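Local coordinates for actin-binding protein, cofilin/tropomyosin family protein, putative (Entamoeba histolytica, PDB 4LIZ) that binds actin filaments and stabilises them, and may help maintain F-actin during phagocytosis and pseudopod formation, at residues Val13-Asp19 and Ala63-Thr67; Glu22-Val28 and Val40-Gly46. All blocks are in the same frame, centred on the assembly; numbering follows the deposited sequence.

Contact 1 (Val13-Asp19 and Ala63-Thr67); sequences VAEVIDD and AYYRT. With NA (sodium ion), chain C.
V13, at the start of the segment, sets its CG1 methyl 3.8 Å from CE2 of Y64, the two side chains crossing at about a right angle. One turn on from V13, V16 lies against the same ring: its CG1, anti to the backbone N (chi1 169°), rests 3.8 Å from Y64 CE2 and also approaches CB of R66. I17 closes on the ring from its edge, with CG1 3.4 Å from Y64 OH, a hydroxyl that is hydrogen-bonded to the backbone O of N111. Here the helix lies on one face of the ADF-homology sheet, the 13-17 and 63-67 axes pointing within 12° of each other.

Where the helix ends, the chemistry turns polar. R66 NH1 donates a nearly straight bond to V16 O (2.9 Å), in the carbonyl plane, and a weak one to I17 O. V16 O and D19 OD1 both lie in the guanidinium plane, which should limit its rotation. D18, the first residue to leave helical geometry, gives its O to the sodium, which E15 O, N21 O, V24 O and a water also bind. D19 closes a salt bridge, its single OD1 accepting from both terminal nitrogens of R66, end-on: NH2 at 2.6 Å from above the carboxylate plane and NH1 at 3.0 Å on the anti lone pair. The two flat groups stand 77° apart.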
loop_
_atom_site.group_PDB
_atom_site.type_symbol
_atom_site.label_atom_id
_atom_site.label_comp_id
_atom_site.label_asym_id
_atom_site.label_seq_id
_atom_site.Cartn_x
_atom_site.Cartn_y
_atom_site.Cartn_z
ATOM N N VAL A 13 -6.661 1.253 7.437
ATOM C CA VAL A 13 -5.314 1.640 7.842
ATOM C C VAL A 13 -5.137 1.473 9.388
ATOM O O VAL A 13 -4.202 0.881 9.808
ATOM C CB VAL A 13 -5.052 3.100 7.321
ATOM C CG1 VAL A 13 -3.777 3.664 7.977
ATOM C CG2 VAL A 13 -4.930 3.091 5.793
ATOM N N ALA A 14 -6.152 1.956 10.084
ATOM C CA ALA A 14 -6.115 1.797 11.527
ATOM C C ALA A 14 -6.117 0.300 11.952
ATOM O O ALA A 14 -5.465 -0.116 12.899
ATOM C CB ALA A 14 -7.292 2.479 12.164
ATOM N N GLU A 15 -6.896 -0.512 11.184
ATOM C CA GLU A 15 -6.924 -1.943 11.429
ATOM C C GLU A 15 -5.537 -2.593 11.297
ATOM O O GLU A 15 -5.123 -3.456 12.039
ATOM C CB GLU A 15 -7.968 -2.641 10.590
ATOM C CG GLU A 15 -9.394 -2.216 10.879
ATOM C CD GLU A 15 -10.344 -3.080 10.146
ATOM O OE1 GLU A 15 -10.673 -2.833 8.992
ATOM O OE2 GLU A 15 -10.833 -4.044 10.766
ATOM N N VAL A 16 -4.839 -2.224 10.173
ATOM C CA VAL A 16 -3.481 -2.731 9.985
ATOM C C VAL A 16 -2.545 -2.341 11.121
ATOM O O VAL A 16 -1.895 -3.218 11.644
ATOM C CB VAL A 16 -2.952 -2.267 8.594
ATOM C CG1 VAL A 16 -1.466 -2.559 8.512
ATOM C CG2 VAL A 16 -3.678 -2.825 7.406
ATOM N N ILE A 17 -2.566 -1.089 11.499
ATOM C CA ILE A 17 -1.737 -0.592 12.555
ATOM C C ILE A 17 -2.046 -1.243 13.915
ATOM O O ILE A 17 -1.170 -1.483 14.656
ATOM C CB ILE A 17 -1.790 0.922 12.635
ATOM C CG1 ILE A 17 -1.245 1.532 11.357
ATOM C CG2 ILE A 17 -0.962 1.425 13.790
ATOM C CD1 ILE A 17 -1.498 2.991 11.258
ATOM N N ASP A 18 -3.307 -1.522 14.171
ATOM C CA ASP A 18 -3.721 -2.021 15.468
ATOM C C ASP A 18 -3.162 -3.407 15.682
ATOM O O ASP A 18 -3.563 -4.327 15.101
ATOM C CB ASP A 18 -5.256 -2.058 15.466
ATOM C CG ASP A 18 -5.872 -2.439 16.797
ATOM O OD1 ASP A 18 -5.183 -2.705 17.739
ATOM O OD2 ASP A 18 -7.081 -2.449 16.791
ATOM N N ASP A 19 -2.245 -3.490 16.625
ATOM C CA ASP A 19 -1.602 -4.723 16.987
ATOM C C ASP A 19 -2.604 -5.730 17.535
ATOM O O ASP A 19 -2.381 -6.880 17.466
ATOM C CB ASP A 19 -0.549 -4.512 18.091
ATOM C CG ASP A 19 0.705 -3.826 17.610
ATOM O OD1 ASP A 19 0.940 -3.711 16.430
ATOM O OD2 ASP A 19 1.443 -3.402 18.505
ATOM N N ALA A 63 -1.552 -0.073 -1.639
ATOM C CA ALA A 63 -1.520 -1.101 -0.670
ATOM C C ALA A 63 -0.792 -0.661 0.534
ATOM O O ALA A 63 0.139 0.182 0.536
ATOM C CB ALA A 63 -0.960 -2.427 -1.220
ATOM N N TYR A 64 -1.093 -1.261 1.689
ATOM C CA TYR A 64 -0.516 -0.966 2.949
ATOM C C TYR A 64 -0.481 -2.205 3.828
ATOM O O TYR A 64 -1.527 -2.830 3.971
ATOM C CB TYR A 64 -1.342 0.168 3.633
ATOM C CG TYR A 64 -0.778 0.651 4.945
ATOM C CD1 TYR A 64 0.408 1.325 5.041
ATOM C CD2 TYR A 64 -1.537 0.487 6.102
ATOM C CE1 TYR A 64 0.875 1.843 6.238
ATOM C CE2 TYR A 64 -1.093 1.018 7.341
ATOM C CZ TYR A 64 0.110 1.683 7.382
ATOM O OH TYR A 64 0.568 2.321 8.576
ATOM N N TYR A 65 0.664 -2.598 4.343
ATOM C CA TYR A 65 0.764 -3.784 5.169
ATOM C C TYR A 65 1.820 -3.656 6.269
ATOM O O TYR A 65 2.691 -2.859 6.197
ATOM C CB TYR A 65 1.006 -5.063 4.324
ATOM C CG TYR A 65 2.355 -5.206 3.660
ATOM C CD1 TYR A 65 3.365 -5.892 4.250
ATOM C CD2 TYR A 65 2.583 -4.646 2.435
ATOM C CE1 TYR A 65 4.585 -6.017 3.641
ATOM C CE2 TYR A 65 3.794 -4.785 1.806
ATOM C CZ TYR A 65 4.786 -5.464 2.430
ATOM O OH TYR A 65 6.005 -5.602 1.868
ATOM N N ARG A 66 1.668 -4.517 7.261
ATOM C CA ARG A 66 2.578 -4.585 8.373
ATOM C C ARG A 66 3.482 -5.780 8.215
ATOM O O ARG A 66 3.114 -6.765 7.663
ATOM C CB ARG A 66 1.880 -4.647 9.726
ATOM C CG ARG A 66 1.082 -5.882 9.968
ATOM C CD ARG A 66 0.292 -5.750 11.248
ATOM N NE ARG A 66 1.086 -5.867 12.443
ATOM C CZ ARG A 66 0.949 -5.125 13.533
ATOM N NH1 ARG A 66 0.080 -4.148 13.590
ATOM N NH2 ARG A 66 1.709 -5.390 14.566
ATOM N N THR A 67 4.702 -5.603 8.688
ATOM C CA THR A 67 5.726 -6.616 8.647
ATOM C C THR A 67 6.649 -6.464 9.872
ATOM O O THR A 67 6.484 -5.613 10.607
ATOM C CB THR A 67 6.478 -6.629 7.293
ATOM O OG1 THR A 67 7.275 -7.800 7.185
ATOM C CG2 THR A 67 7.337 -5.462 7.151
HETATM NA NA NA C . -3.840 -5.266 12.661
HETATM O O HOH W 1 -2.038 -6.574 13.462
#

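Contact 2 (Glu22-Val28 and Val40-Gly46); sequences EEVEFVV and VDAKGKG. With NA (sodium ion), chain C.
K45, F26 and V28 bury much of the surface here. The K45 chain, bent at chi3 and chi4, curls back over the loop before strand 26-32 so that NZ donates to E22 O (2.8 Å). The same NZ makes a weak salt bridge to E25 OE2 and reaches E23 OE2 through a water, while E25 OE1 receives G46 N on its anti lone pair (2.8 Å).

F26 holds CG between its backbone N and carbonyl carbon (chi1 84°), which lays the ring back along the partner strand. G44 N and K43 CA lie over one face, A42 CB and K45 O at the edge, the latter 3.3 Å from CE1. The missing side chain at G44 probably helps the ring lie this close. E25 and F26 both face G44 in a classic beta bulge, G44 O accepting from both their N atoms. A second lies at V28, whose O accepts from D41 N and A42 N; V28 CB also packs 4.3 Å from A42 CB.

G44 N to F26 O and V28 N to A42 O pair the antiparallel hairpin strands 26-32 and 37-44. V24 and K43 pack toward helix 10-17, whereas F26, V28 and A42 meet helix 48-54 on the other face; strand 60-69 continues the sheet beyond strand 26-32.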
loop_
_atom_site.group_PDB
_atom_site.type_symbol
_atom_site.label_atom_id
_atom_site.label_comp_id
_atom_site.label_asym_id
_atom_site.label_seq_id
_atom_site.Cartn_x
_atom_site.Cartn_y
_atom_site.Cartn_z
ATOM N N GLU A 22 -5.633 -8.602 15.071
ATOM C CA GLU A 22 -4.833 -9.569 14.381
ATOM C C GLU A 22 -5.423 -10.113 13.118
ATOM O O GLU A 22 -4.695 -10.720 12.364
ATOM C CB GLU A 22 -4.500 -10.700 15.409
ATOM C CG GLU A 22 -3.665 -10.191 16.547
ATOM C CD GLU A 22 -3.165 -11.352 17.423
ATOM O OE1 GLU A 22 -3.859 -12.365 17.547
ATOM O OE2 GLU A 22 -2.073 -11.219 17.966
ATOM N N GLU A 23 -6.674 -9.845 12.825
ATOM C CA GLU A 23 -7.368 -10.272 11.626
ATOM C C GLU A 23 -7.053 -9.399 10.393
ATOM O O GLU A 23 -7.457 -9.767 9.299
ATOM C CB GLU A 23 -8.880 -10.299 11.870
ATOM C CG GLU A 23 -9.283 -11.239 13.050
ATOM C CD GLU A 23 -8.758 -12.628 12.863
ATOM O OE1 GLU A 23 -9.147 -13.274 11.880
ATOM O OE2 GLU A 23 -7.904 -13.105 13.686
ATOM N N VAL A 24 -6.443 -8.249 10.649
ATOM C CA VAL A 24 -6.141 -7.372 9.510
ATOM C C VAL A 24 -4.688 -6.969 9.617
ATOM O O VAL A 24 -4.255 -6.253 10.495
ATOM C CB VAL A 24 -7.019 -6.112 9.463
ATOM C CG1 VAL A 24 -6.633 -5.186 8.325
ATOM C CG2 VAL A 24 -8.525 -6.456 9.390
ATOM N N GLU A 25 -3.895 -7.381 8.620
ATOM C CA GLU A 25 -2.448 -7.132 8.525
ATOM C C GLU A 25 -2.134 -6.409 7.180
ATOM O O GLU A 25 -1.025 -5.901 7.051
ATOM C CB GLU A 25 -1.694 -8.434 8.620
ATOM C CG GLU A 25 -1.915 -9.094 10.001
ATOM C CD GLU A 25 -1.258 -10.436 10.028
ATOM O OE1 GLU A 25 -1.212 -11.194 9.061
ATOM O OE2 GLU A 25 -0.817 -10.806 11.185
ATOM N N PHE A 26 -2.989 -6.446 6.204
ATOM C CA PHE A 26 -2.827 -5.727 4.937
ATOM C C PHE A 26 -4.114 -5.243 4.399
ATOM O O PHE A 26 -5.198 -5.803 4.690
ATOM C CB PHE A 26 -2.168 -6.694 3.869
ATOM C CG PHE A 26 -3.112 -7.600 3.142
ATOM C CD1 PHE A 26 -3.442 -8.792 3.713
ATOM C CD2 PHE A 26 -3.698 -7.266 1.968
ATOM C CE1 PHE A 26 -4.360 -9.631 3.093
ATOM C CE2 PHE A 26 -4.593 -8.064 1.323
ATOM C CZ PHE A 26 -4.979 -9.246 1.961
ATOM N N VAL A 27 -4.075 -4.222 3.542
ATOM C CA VAL A 27 -5.161 -3.763 2.757
ATOM C C VAL A 27 -4.729 -3.334 1.387
ATOM O O VAL A 27 -3.582 -2.817 1.278
ATOM C CB VAL A 27 -5.999 -2.668 3.445
ATOM C CG1 VAL A 27 -5.104 -1.455 3.788
ATOM C CG2 VAL A 27 -7.219 -2.216 2.681
ATOM N N VAL A 28 -5.536 -3.622 0.389
ATOM C CA VAL A 28 -5.348 -3.128 -0.991
ATOM C C VAL A 28 -6.533 -2.322 -1.360
ATOM O O VAL A 28 -7.677 -2.815 -1.197
ATOM C CB VAL A 28 -5.075 -4.288 -1.959
ATOM C CG1 VAL A 28 -4.917 -3.753 -3.390
ATOM C CG2 VAL A 28 -3.890 -5.107 -1.564
ATOM N N VAL A 40 -12.056 -0.684 -0.920
ATOM C CA VAL A 40 -11.239 -1.823 -0.541
ATOM C C VAL A 40 -11.344 -2.954 -1.563
ATOM O O VAL A 40 -12.408 -3.459 -1.799
ATOM C CB VAL A 40 -11.669 -2.381 0.826
ATOM C CG1 VAL A 40 -10.970 -3.681 1.121
ATOM C CG2 VAL A 40 -11.355 -1.373 1.883
ATOM N N ASP A 41 -10.217 -3.303 -2.165
ATOM C CA ASP A 41 -10.119 -4.487 -3.004
ATOM C C ASP A 41 -9.856 -5.774 -2.240
ATOM O O ASP A 41 -10.367 -6.777 -2.560
ATOM C CB ASP A 41 -9.022 -4.307 -4.073
ATOM C CG ASP A 41 -9.409 -3.355 -5.190
ATOM O OD1 ASP A 41 -10.544 -2.960 -5.294
ATOM O OD2 ASP A 41 -8.504 -3.022 -5.939
ATOM N N ALA A 42 -9.018 -5.713 -1.238
ATOM C CA ALA A 42 -8.727 -6.851 -0.412
ATOM C C ALA A 42 -8.281 -6.408 1.007
ATOM O O ALA A 42 -7.713 -5.384 1.147
ATOM C CB ALA A 42 -7.644 -7.673 -1.060
ATOM N N LYS A 43 -8.528 -7.224 2.023
ATOM C CA LYS A 43 -8.169 -6.915 3.342
ATOM C C LYS A 43 -8.169 -8.169 4.143
ATOM O O LYS A 43 -9.065 -9.008 3.950
ATOM C CB LYS A 43 -9.171 -5.933 3.904
ATOM C CG LYS A 43 -8.733 -5.403 5.241
ATOM C CD LYS A 43 -9.759 -4.411 5.821
ATOM C CE LYS A 43 -11.118 -5.052 6.313
ATOM N NZ LYS A 43 -12.056 -4.056 6.937
ATOM N N GLY A 44 -7.134 -8.364 4.931
ATOM C CA GLY A 44 -7.043 -9.588 5.744
ATOM C C GLY A 44 -5.744 -9.852 6.344
ATOM O O GLY A 44 -4.915 -8.933 6.575
ATOM N N LYS A 45 -5.488 -11.121 6.686
ATOM C CA LYS A 45 -4.271 -11.559 7.225
ATOM C C LYS A 45 -3.257 -11.785 6.110
ATOM O O LYS A 45 -3.691 -12.245 5.046
ATOM C CB LYS A 45 -4.483 -12.877 8.047
ATOM C CG LYS A 45 -5.053 -12.570 9.414
ATOM C CD LYS A 45 -5.015 -13.846 10.276
ATOM C CE LYS A 45 -3.647 -14.011 10.979
ATOM N NZ LYS A 45 -3.146 -13.007 12.013
ATOM N N GLY A 46 -2.011 -11.482 6.363
ATOM C CA GLY A 46 -1.020 -11.673 5.315
ATOM C C GLY A 46 -0.146 -10.445 5.209
ATOM O O GLY A 46 -0.121 -9.558 6.045
HETATM NA NA NA C . -3.840 -5.266 12.661
HETATM O O HOH W 2 -5.371 -14.098 13.560
HETATM O O HOH W 1 -2.038 -6.574 13.462
#

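Contact 1 joins a helix to the sheet, whereas contact 2 pairs two strands within it, 37-44 being an outermost strand. Their centres lie 8 Å apart, and strands 60-69 and 26-32 are neighbours, linked by backbone bonds such as V27 to Y64. Each is partly buried: V13, V16 and Y64 in contact 1 are buried, as are F26, V27 and V28 in contact 2, while charged groups gather toward the surface. Arginine serves helix-end carbonyls in one, lysine a loop carbonyl in the other. Contact 1 gives two backbone oxygens and contact 2 one to the same sodium ion, and a salt bridge from E15 to K43 ties the helix to the hairpin.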